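Local coordinates for protein C-1-tetrahydrofolate synthase, cytoplasmic, putative (Trypanosoma brucei, PDB 4CJX) that probably oxidises methylenetetrahydrofolate with NADP+ and hydrolyses the methenyl product, serving one-carbon metabolism as a homodimer, at residues 216-227 and 237-247; 30-41 and 298-309. One frame throughout, in Å; residues are numbered along the deposited sequence.

Contact 1. Residues 216-227 and 237-247; sequences SATPLCDIADIV and AGQPGLVRGEW
The guanidinium of R244 has L220 CD2 over one face and gives NH1 to the carbonyl oxygen of L242, with 2.9 Å between NH1 and O. That oxygen lies almost in the guanidinium plane, 5° out of it, although the N-H...O angle of 152° is somewhat bent. A bend at chi2 (66°) folds the arginine chain back to L242. The L220 side chain crosses that of R244 at about a right angle, CD2 standing 3.6 Å from R244 NH2. The W247 indole is sandwiched: R244 CB sits over one face, and A224 CB over the other makes a CH-pi contact, 3.7 Å from the five-membered ring's centroid. I223 CG2 reaches W247 CZ3 at 3.6 Å, and V227 CG1 packs against W247 CB at the same distance. At the other end, S216 CB touches A237 CB at 3.9 Å, while a water bridges S216 OG and Q239 OE1, donating to OE1. The D276 carboxylate accepts the backbone N-H groups of A237, G238 and Q239; A237 and Q239 face S216, an NADP(+)-binding residue. Helix 220-228 also borders the dimer interface, where D225 forms a salt bridge with R186 of the second subunit. With no direct hydrogen bond between the segments, cohesion comes chiefly from apolar packing around the indole, with the water between S216 OG and Q239 OE1 as a polar bridge.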
loop_
_atom_site.group_PDB
_atom_site.type_symbol
_atom_site.label_atom_id
_atom_site.label_comp_id
_atom_site.label_asym_id
_atom_site.label_seq_id
_atom_site.Cartn_x
_atom_site.Cartn_y
_atom_site.Cartn_z
ATOM N N SER B 216 15.563 7.113 5.231
ATOM C CA SER B 216 16.662 8.043 5.584
ATOM C C SER B 216 17.901 7.326 6.098
ATOM O O SER B 216 19.048 7.738 5.789
ATOM C CB SER B 216 16.216 9.122 6.578
ATOM O OG SER B 216 15.508 8.551 7.669
ATOM N N ALA B 217 17.678 6.232 6.833
ATOM C CA ALA B 217 18.770 5.471 7.414
ATOM C C ALA B 217 19.158 4.253 6.593
ATOM O O ALA B 217 19.941 3.453 7.043
ATOM C CB ALA B 217 18.437 5.085 8.846
ATOM N N THR B 218 18.625 4.118 5.384
ATOM C CA THR B 218 19.085 3.107 4.435
ATOM C C THR B 218 20.594 3.324 4.153
ATOM O O THR B 218 21.021 4.456 4.061
ATOM C CB THR B 218 18.285 3.229 3.130
ATOM O OG1 THR B 218 16.908 2.936 3.383
ATOM C CG2 THR B 218 18.830 2.315 2.016
ATOM N N PRO B 219 21.392 2.247 4.022
ATOM C CA PRO B 219 22.810 2.499 3.736
ATOM C C PRO B 219 23.031 3.498 2.580
ATOM O O PRO B 219 22.414 3.424 1.519
ATOM C CB PRO B 219 23.351 1.121 3.415
ATOM C CG PRO B 219 22.510 0.225 4.246
ATOM C CD PRO B 219 21.122 0.803 4.087
ATOM N N LEU B 220 23.887 4.463 2.848
ATOM C CA LEU B 220 24.100 5.582 1.961
ATOM C C LEU B 220 24.591 5.195 0.588
ATOM O O LEU B 220 24.240 5.842 -0.382
ATOM C CB LEU B 220 25.139 6.527 2.563
ATOM C CG LEU B 220 24.932 7.932 2.034
ATOM C CD1 LEU B 220 23.811 8.589 2.827
ATOM C CD2 LEU B 220 26.249 8.688 2.118
ATOM N N CYS B 221 25.416 4.160 0.518
ATOM C CA CYS B 221 25.919 3.688 -0.760
ATOM C C CYS B 221 24.770 3.209 -1.664
ATOM O O CYS B 221 24.805 3.438 -2.877
ATOM C CB CYS B 221 26.977 2.606 -0.571
ATOM S SG CYS B 221 26.420 1.096 0.253
ATOM N N ASP B 222 23.750 2.592 -1.052
ATOM C CA ASP B 222 22.565 2.150 -1.776
ATOM C C ASP B 222 21.705 3.346 -2.221
ATOM O O ASP B 222 21.230 3.393 -3.343
ATOM C CB ASP B 222 21.713 1.220 -0.899
ATOM C CG ASP B 222 22.383 -0.107 -0.617
ATOM O OD1 ASP B 222 23.314 -0.480 -1.354
ATOM O OD2 ASP B 222 21.963 -0.808 0.328
ATOM N N ILE B 223 21.516 4.316 -1.332
ATOM C CA ILE B 223 20.683 5.452 -1.652
ATOM C C ILE B 223 21.331 6.162 -2.861
ATOM O O ILE B 223 20.663 6.502 -3.854
ATOM C CB ILE B 223 20.560 6.428 -0.454
ATOM C CG1 ILE B 223 19.815 5.778 0.719
ATOM C CG2 ILE B 223 19.872 7.719 -0.872
ATOM C CD1 ILE B 223 19.667 6.696 1.923
ATOM N N ALA B 224 22.637 6.355 -2.778
ATOM C CA ALA B 224 23.375 7.042 -3.841
ATOM C C ALA B 224 23.199 6.326 -5.184
ATOM O O ALA B 224 22.879 6.939 -6.203
ATOM C CB ALA B 224 24.835 7.119 -3.472
ATOM N N ASP B 225 23.424 5.021 -5.163
ATOM C CA ASP B 225 23.265 4.197 -6.334
ATOM C C ASP B 225 21.837 4.285 -6.916
ATOM O O ASP B 225 21.653 4.371 -8.115
ATOM C CB ASP B 225 23.520 2.763 -5.933
ATOM C CG ASP B 225 23.596 1.840 -7.108
ATOM O OD1 ASP B 225 24.501 2.041 -7.972
ATOM O OD2 ASP B 225 22.783 0.879 -7.157
ATOM N N ILE B 226 20.840 4.268 -6.037
ATOM C CA ILE B 226 19.461 4.288 -6.452
ATOM C C ILE B 226 19.105 5.664 -7.030
ATOM O O ILE B 226 18.531 5.754 -8.116
ATOM C CB ILE B 226 18.548 3.821 -5.290
ATOM C CG1 ILE B 226 18.719 2.291 -5.129
ATOM C CG2 ILE B 226 17.074 4.171 -5.571
ATOM C CD1 ILE B 226 18.275 1.736 -3.785
ATOM N N VAL B 227 19.481 6.732 -6.320
ATOM C CA VAL B 227 19.190 8.104 -6.776
ATOM C C VAL B 227 19.868 8.348 -8.142
ATOM O O VAL B 227 19.284 8.985 -9.019
ATOM C CB VAL B 227 19.679 9.179 -5.746
ATOM C CG1 VAL B 227 19.682 10.571 -6.346
ATOM C CG2 VAL B 227 18.838 9.150 -4.478
ATOM N N ALA B 237 11.640 12.043 3.546
ATOM C CA ALA B 237 12.250 11.340 4.669
ATOM C C ALA B 237 12.441 12.229 5.884
ATOM O O ALA B 237 12.637 11.717 6.958
ATOM C CB ALA B 237 13.589 10.749 4.240
ATOM N N GLY B 238 12.426 13.554 5.713
ATOM C CA GLY B 238 12.553 14.482 6.853
ATOM C C GLY B 238 13.950 14.437 7.431
ATOM O O GLY B 238 14.144 14.238 8.628
ATOM N N GLN B 239 14.929 14.600 6.548
ATOM C CA GLN B 239 16.326 14.523 6.912
ATOM C C GLN B 239 17.038 15.539 6.051
ATOM O O GLN B 239 17.251 15.298 4.874
ATOM C CB GLN B 239 16.886 13.137 6.603
ATOM C CG GLN B 239 18.343 12.962 6.985
ATOM C CD GLN B 239 18.494 12.884 8.470
ATOM O OE1 GLN B 239 17.936 11.993 9.113
ATOM N NE2 GLN B 239 19.208 13.825 9.038
ATOM N N PRO B 240 17.422 16.684 6.633
ATOM C CA PRO B 240 18.035 17.717 5.797
ATOM C C PRO B 240 19.361 17.301 5.188
ATOM O O PRO B 240 20.210 16.711 5.857
ATOM C CB PRO B 240 18.241 18.880 6.776
ATOM C CG PRO B 240 17.357 18.583 7.941
ATOM C CD PRO B 240 17.353 17.092 8.048
ATOM N N GLY B 241 19.539 17.617 3.915
ATOM C CA GLY B 241 20.775 17.282 3.223
ATOM C C GLY B 241 20.962 15.808 2.948
ATOM O O GLY B 241 22.071 15.367 2.667
ATOM N N LEU B 242 19.884 15.031 3.018
ATOM C CA LEU B 242 19.993 13.609 2.788
ATOM C C LEU B 242 20.359 13.330 1.331
ATOM O O LEU B 242 21.238 12.525 1.072
ATOM C CB LEU B 242 18.675 12.895 3.115
ATOM C CG LEU B 242 18.601 11.415 2.719
ATOM C CD1 LEU B 242 19.607 10.643 3.548
ATOM C CD2 LEU B 242 17.201 10.856 2.963
ATOM N N VAL B 243 19.655 13.967 0.404
ATOM C CA VAL B 243 19.893 13.763 -1.020
ATOM C C VAL B 243 20.951 14.738 -1.522
ATOM O O VAL B 243 20.661 15.913 -1.786
ATOM C CB VAL B 243 18.601 13.887 -1.858
ATOM C CG1 VAL B 243 18.877 13.654 -3.344
ATOM C CG2 VAL B 243 17.554 12.908 -1.333
ATOM N N ARG B 244 22.168 14.217 -1.659
ATOM C CA ARG B 244 23.290 14.954 -2.243
ATOM C C ARG B 244 23.024 15.350 -3.677
ATOM O O ARG B 244 22.545 14.562 -4.462
ATOM C CB ARG B 244 24.552 14.117 -2.195
ATOM C CG ARG B 244 25.332 14.206 -0.895
ATOM C CD ARG B 244 24.568 13.623 0.264
ATOM N NE ARG B 244 25.431 13.116 1.334
ATOM C CZ ARG B 244 24.974 12.469 2.419
ATOM N NH1 ARG B 244 23.653 12.231 2.589
ATOM N NH2 ARG B 244 25.842 12.051 3.343
ATOM N N GLY B 245 23.355 16.584 -4.022
ATOM C CA GLY B 245 23.169 17.066 -5.368
ATOM C C GLY B 245 23.860 16.279 -6.460
ATOM O O GLY B 245 23.328 16.150 -7.579
ATOM N N GLU B 246 25.042 15.752 -6.136
ATOM C CA GLU B 246 25.884 15.095 -7.129
ATOM C C GLU B 246 25.351 13.705 -7.450
ATOM O O GLU B 246 25.772 13.105 -8.401
ATOM C CB GLU B 246 27.349 15.004 -6.664
ATOM C CG GLU B 246 27.547 14.412 -5.268
ATOM C CD GLU B 246 27.534 15.446 -4.111
ATOM O OE1 GLU B 246 26.901 16.556 -4.215
ATOM O OE2 GLU B 246 28.160 15.114 -3.059
ATOM N N TRP B 247 24.441 13.179 -6.640
ATOM C CA TRP B 247 23.790 11.914 -7.002
ATOM C C TRP B 247 22.715 12.103 -8.061
ATOM O O TRP B 247 22.294 11.153 -8.708
ATOM C CB TRP B 247 23.132 11.291 -5.783
ATOM C CG TRP B 247 24.024 11.035 -4.638
ATOM C CD1 TRP B 247 25.408 10.952 -4.639
ATOM C CD2 TRP B 247 23.608 10.748 -3.322
ATOM N NE1 TRP B 247 25.852 10.673 -3.376
ATOM C CE2 TRP B 247 24.764 10.550 -2.549
ATOM C CE3 TRP B 247 22.350 10.650 -2.706
ATOM C CZ2 TRP B 247 24.702 10.254 -1.201
ATOM C CZ3 TRP B 247 22.294 10.358 -1.377
ATOM C CH2 TRP B 247 23.458 10.153 -0.637
HETATM O O HOH W 1 15.187 10.913 9.642
#

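Contact 2. Residues 30-41 and 298-309; sequences GRAVAKAIQKEL and PVTVSMLLKNTL. With 9L9 ((2S)-2-[[4-[[2,4-bis(azanyl)-6-oxidanylidene-1H-pyrimidin-5-yl]carbamoylamino]phenyl]carbonylamino]pentanedioic acid), chain G.
Q38 of helix 30-41 reaches over to S302 of helix 298-309. Its chain runs extended beyond CG: CG passes 4.2 Å from L305 CD1, CD comes near S302 OG, and NE2 donates to S302 OG at 2.6 Å. This bond is short but bent, with an N-H...O angle of 133°, and OG lies 29° out of the amide plane. NE2 also donates to a water, which in turn donates to P298 O, so the amide nitrogen serves two acceptors. A weak bond from S302 OG to P298 O completes a small polar cluster, with A34 CB packed close against the hydroxyl. Apolar contacts flank this cluster. I37 CD1 meets M303 CE at a tight 3.3 Å, the two side chains crossing at about a right angle. L41 is a knob in the hole formed by S302, L305, K306 and L309: its CD1 packs 3.6 Å from L305 CB, and its CD2 presses on L309 CD2. Near the N-terminal end of helix 30-41, R31 CG brushes the P298 ring, and R31 NH1 stands 3.0 Å from O of the alpha-carboxylate of the bound inhibitor 9L9, where opposite charges would be expected to attract. V301 CG2 lies 3.8 Å from C5B of the inhibitor's phenyl ring, and K77 and D144 hydrogen-bond to 9L9. This is a nearly parallel helix pair, its axes 18° apart, with one knob-into-hole, L41, and it borders the inhibitor pocket.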
loop_
_atom_site.group_PDB
_atom_site.type_symbol
_atom_site.label_atom_id
_atom_site.label_comp_id
_atom_site.label_asym_id
_atom_site.label_seq_id
_atom_site.Cartn_x
_atom_site.Cartn_y
_atom_site.Cartn_z
ATOM N N GLY B 30 5.713 26.442 -6.071
ATOM C CA GLY B 30 4.532 25.919 -5.387
ATOM C C GLY B 30 3.501 26.957 -4.948
ATOM O O GLY B 30 2.303 26.689 -4.989
ATOM N N ARG B 31 3.965 28.134 -4.529
ATOM C CA ARG B 31 3.068 29.219 -4.120
ATOM C C ARG B 31 2.183 29.670 -5.277
ATOM O O ARG B 31 0.972 29.831 -5.107
ATOM C CB ARG B 31 3.840 30.418 -3.547
ATOM C CG ARG B 31 4.885 30.048 -2.488
ATOM C CD ARG B 31 5.158 31.187 -1.515
ATOM N NE ARG B 31 6.548 31.216 -1.023
ATOM C CZ ARG B 31 7.004 30.633 0.097
ATOM N NH1 ARG B 31 6.195 29.913 0.900
ATOM N NH2 ARG B 31 8.294 30.753 0.419
ATOM N N ALA B 32 2.776 29.849 -6.455
ATOM C CA ALA B 32 2.014 30.156 -7.666
ATOM C C ALA B 32 1.058 29.024 -8.058
ATOM O O ALA B 32 -0.036 29.285 -8.536
ATOM C CB ALA B 32 2.956 30.455 -8.820
ATOM N N VAL B 33 1.469 27.772 -7.895
ATOM C CA VAL B 33 0.581 26.652 -8.209
ATOM C C VAL B 33 -0.666 26.629 -7.259
ATOM O O VAL B 33 -1.813 26.439 -7.693
ATOM C CB VAL B 33 1.339 25.310 -8.164
ATOM C CG1 VAL B 33 0.377 24.119 -8.162
ATOM C CG2 VAL B 33 2.287 25.200 -9.351
ATOM N N ALA B 34 -0.402 26.814 -5.978
ATOM C CA ALA B 34 -1.433 26.882 -4.954
ATOM C C ALA B 34 -2.362 28.061 -5.228
ATOM O O ALA B 34 -3.568 27.904 -5.209
ATOM C CB ALA B 34 -0.774 27.027 -3.587
ATOM N N LYS B 35 -1.777 29.219 -5.545
ATOM C CA LYS B 35 -2.534 30.417 -5.912
ATOM C C LYS B 35 -3.551 30.130 -7.035
ATOM O O LYS B 35 -4.738 30.489 -6.911
ATOM C CB LYS B 35 -1.585 31.543 -6.334
ATOM C CG LYS B 35 -1.932 32.931 -5.829
ATOM N N ALA B 36 -3.101 29.487 -8.117
ATOM C CA ALA B 36 -3.982 29.224 -9.269
ATOM C C ALA B 36 -5.102 28.252 -8.912
ATOM O O ALA B 36 -6.276 28.489 -9.218
ATOM C CB ALA B 36 -3.199 28.703 -10.466
ATOM N N ILE B 37 -4.738 27.175 -8.244
ATOM C CA ILE B 37 -5.712 26.229 -7.732
ATOM C C ILE B 37 -6.734 26.934 -6.844
ATOM O O ILE B 37 -7.941 26.753 -7.020
ATOM C CB ILE B 37 -5.019 25.134 -6.913
ATOM C CG1 ILE B 37 -4.146 24.255 -7.840
ATOM C CG2 ILE B 37 -6.043 24.321 -6.130
ATOM C CD1 ILE B 37 -3.200 23.300 -7.133
ATOM N N GLN B 38 -6.265 27.735 -5.893
ATOM C CA GLN B 38 -7.180 28.366 -4.939
ATOM C C GLN B 38 -8.074 29.419 -5.586
ATOM O O GLN B 38 -9.176 29.675 -5.116
ATOM C CB GLN B 38 -6.407 28.912 -3.741
ATOM C CG GLN B 38 -5.932 27.760 -2.866
ATOM C CD GLN B 38 -4.969 28.146 -1.762
ATOM O OE1 GLN B 38 -4.910 29.296 -1.320
ATOM N NE2 GLN B 38 -4.202 27.170 -1.304
ATOM N N LYS B 39 -7.613 30.003 -6.687
ATOM C CA LYS B 39 -8.419 30.960 -7.440
ATOM C C LYS B 39 -9.593 30.247 -8.087
ATOM O O LYS B 39 -10.686 30.804 -8.186
ATOM C CB LYS B 39 -7.579 31.660 -8.524
ATOM C CG LYS B 39 -8.368 32.650 -9.364
ATOM N N GLU B 40 -9.361 29.016 -8.530
ATOM C CA GLU B 40 -10.384 28.257 -9.224
ATOM C C GLU B 40 -11.359 27.694 -8.201
ATOM O O GLU B 40 -12.560 27.697 -8.437
ATOM C CB GLU B 40 -9.768 27.143 -10.070
ATOM N N LEU B 41 -10.837 27.209 -7.071
ATOM C CA LEU B 41 -11.686 26.768 -5.960
ATOM C C LEU B 41 -12.603 27.877 -5.446
ATOM O O LEU B 41 -13.747 27.630 -5.169
ATOM C CB LEU B 41 -10.847 26.241 -4.794
ATOM C CG LEU B 41 -10.037 24.959 -5.010
ATOM C CD1 LEU B 41 -9.312 24.579 -3.735
ATOM C CD2 LEU B 41 -10.870 23.786 -5.480
ATOM N N PRO B 298 2.872 24.555 0.113
ATOM C CA PRO B 298 1.664 25.318 -0.180
ATOM C C PRO B 298 0.648 24.493 -0.979
ATOM O O PRO B 298 -0.569 24.628 -0.746
ATOM C CB PRO B 298 2.180 26.535 -0.970
ATOM C CG PRO B 298 3.638 26.612 -0.606
ATOM C CD PRO B 298 4.087 25.211 -0.394
ATOM N N VAL B 299 1.141 23.638 -1.867
ATOM C CA VAL B 299 0.268 22.783 -2.663
ATOM C C VAL B 299 -0.407 21.702 -1.813
ATOM O O VAL B 299 -1.558 21.364 -2.057
ATOM C CB VAL B 299 0.985 22.193 -3.894
ATOM C CG1 VAL B 299 0.007 21.395 -4.761
ATOM C CG2 VAL B 299 1.566 23.334 -4.719
ATOM N N THR B 300 0.285 21.199 -0.800
ATOM C CA THR B 300 -0.332 20.323 0.175
ATOM C C THR B 300 -1.592 20.950 0.817
ATOM O O THR B 300 -2.619 20.284 0.942
ATOM C CB THR B 300 0.682 19.905 1.256
ATOM O OG1 THR B 300 1.701 19.126 0.634
ATOM C CG2 THR B 300 0.020 19.082 2.350
ATOM N N VAL B 301 -1.509 22.221 1.196
ATOM C CA VAL B 301 -2.674 22.938 1.722
ATOM C C VAL B 301 -3.787 23.024 0.679
ATOM O O VAL B 301 -4.967 22.828 1.008
ATOM C CB VAL B 301 -2.317 24.368 2.194
ATOM C CG1 VAL B 301 -3.563 25.139 2.616
ATOM C CG2 VAL B 301 -1.303 24.335 3.327
ATOM N N SER B 302 -3.416 23.318 -0.570
ATOM C CA SER B 302 -4.382 23.436 -1.662
ATOM C C SER B 302 -5.101 22.118 -1.949
ATOM O O SER B 302 -6.282 22.111 -2.295
ATOM C CB SER B 302 -3.692 23.924 -2.946
ATOM O OG SER B 302 -3.154 25.219 -2.734
ATOM N N MET B 303 -4.387 21.014 -1.828
ATOM C CA MET B 303 -5.003 19.701 -2.044
ATOM C C MET B 303 -6.013 19.323 -0.952
ATOM O O MET B 303 -6.965 18.591 -1.226
ATOM C CB MET B 303 -3.936 18.609 -2.173
ATOM C CG MET B 303 -3.015 18.748 -3.386
ATOM S SD MET B 303 -3.887 18.944 -4.952
ATOM C CE MET B 303 -3.891 20.710 -5.144
ATOM N N LEU B 304 -5.795 19.795 0.269
ATOM C CA LEU B 304 -6.739 19.565 1.357
ATOM C C LEU B 304 -8.046 20.276 1.029
ATOM O O LEU B 304 -9.111 19.735 1.256
ATOM C CB LEU B 304 -6.191 20.065 2.698
ATOM C CG LEU B 304 -7.202 20.274 3.832
ATOM C CD1 LEU B 304 -7.845 18.954 4.239
ATOM C CD2 LEU B 304 -6.556 20.936 5.038
ATOM N N LEU B 305 -7.935 21.492 0.494
ATOM C CA LEU B 305 -9.101 22.283 0.098
ATOM C C LEU B 305 -9.830 21.618 -1.086
ATOM O O LEU B 305 -11.060 21.617 -1.155
ATOM C CB LEU B 305 -8.682 23.712 -0.256
ATOM C CG LEU B 305 -7.975 24.515 0.845
ATOM C CD1 LEU B 305 -7.860 25.968 0.421
ATOM C CD2 LEU B 305 -8.688 24.432 2.181
ATOM N N LYS B 306 -9.052 21.048 -2.010
ATOM C CA LYS B 306 -9.615 20.307 -3.135
ATOM C C LYS B 306 -10.413 19.066 -2.650
ATOM O O LYS B 306 -11.587 18.912 -2.995
ATOM C CB LYS B 306 -8.511 19.951 -4.143
ATOM C CG LYS B 306 -9.048 19.455 -5.477
ATOM C CD LYS B 306 -7.953 19.355 -6.520
ATOM C CE LYS B 306 -8.499 18.939 -7.885
ATOM N NZ LYS B 306 -7.438 18.241 -8.691
ATOM N N ASN B 307 -9.791 18.224 -1.829
ATOM C CA ASN B 307 -10.465 17.068 -1.247
ATOM C C ASN B 307 -11.776 17.488 -0.575
ATOM O O ASN B 307 -12.817 16.863 -0.757
ATOM C CB ASN B 307 -9.598 16.366 -0.199
ATOM C CG ASN B 307 -8.435 15.601 -0.791
ATOM O OD1 ASN B 307 -8.207 15.627 -1.995
ATOM N ND2 ASN B 307 -7.677 14.928 0.064
ATOM N N THR B 308 -11.699 18.574 0.189
ATOM C CA THR B 308 -12.830 19.070 0.950
ATOM C C THR B 308 -13.979 19.538 0.045
ATOM O O THR B 308 -15.150 19.227 0.303
ATOM C CB THR B 308 -12.362 20.203 1.890
ATOM O OG1 THR B 308 -11.336 19.702 2.781
ATOM C CG2 THR B 308 -13.525 20.769 2.665
ATOM N N LEU B 309 -13.645 20.249 -1.029
ATOM C CA LEU B 309 -14.648 20.653 -2.014
ATOM C C LEU B 309 -15.247 19.437 -2.720
ATOM O O LEU B 309 -16.450 19.398 -2.942
ATOM C CB LEU B 309 -14.061 21.631 -3.033
ATOM C CG LEU B 309 -15.010 22.252 -4.061
ATOM C CD1 LEU B 309 -16.101 23.098 -3.417
ATOM C CD2 LEU B 309 -14.201 23.093 -5.035
HETATM N N2A 9L9 G . -3.303 15.397 9.534
HETATM N N1 9L9 G . -0.992 16.107 9.444
HETATM C C2 9L9 G . -2.169 15.965 8.792
HETATM N N3 9L9 G . -2.336 16.318 7.454
HETATM C C4 9L9 G . -1.167 16.840 6.884
HETATM O O4A 9L9 G . -1.325 17.137 5.711
HETATM N N5A 9L9 G . 1.124 17.668 6.949
HETATM C C5 9L9 G . 0.068 16.988 7.531
HETATM C C6 9L9 G . 0.100 16.621 8.840
HETATM N N7 9L9 G . 1.345 16.742 9.599
HETATM O O8A 9L9 G . 0.078 19.689 6.798
HETATM N N9 9L9 G . 2.224 19.487 6.148
HETATM C C1B 9L9 G . 2.453 20.760 5.709
HETATM C C2B 9L9 G . 3.788 21.115 5.431
HETATM C C3B 9L9 G . 4.135 22.395 4.997
HETATM C C4B 9L9 G . 3.159 23.379 4.822
HETATM C C5B 9L9 G . 1.814 23.012 5.050
HETATM C C6B 9L9 G . 1.465 21.731 5.496
HETATM C C7B 9L9 G . 3.540 24.746 4.281
HETATM O O7B 9L9 G . 2.706 25.333 3.636
HETATM C CAW 9L9 G . 1.071 18.992 6.672
HETATM N N 9L9 G . 4.781 25.263 4.421
HETATM C CA 9L9 G . 5.242 26.513 3.831
HETATM C C 9L9 G . 6.116 26.174 2.646
HETATM O OXT 9L9 G . 6.644 25.052 2.643
HETATM C CB 9L9 G . 6.117 27.353 4.731
HETATM C CG 9L9 G . 5.807 27.123 6.196
HETATM C CD 9L9 G . 6.408 28.238 6.991
HETATM O OE1 9L9 G . 6.074 29.389 6.711
HETATM O OE2 9L9 G . 7.215 27.966 7.892
HETATM O O 9L9 G . 6.316 27.000 1.724
HETATM O O HOH W 2 -1.730 27.249 -0.161
#

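Contact 1 is nested within the long loop of chain closed by contact 2, whose segments come from near the two chain ends. Their centres lie 30 Å apart on opposite sides of the chain's centre, and the nearest atoms remain about 13 Å apart. Both nevertheless relate to the six-stranded parallel sheet through strands 26-27 and 210-214, the outermost within this chain: the first leads into helix 30-51, the second into S216 and helix 220-228. Both segments of contact 1 lie in the NAD(P)-binding family region, near the NADP(+) site and the dimer interface. Contact 2 pairs helix 30-51 with helix 296-316, joining the catalytic and nucleotide-binding family regions beside the inhibitor.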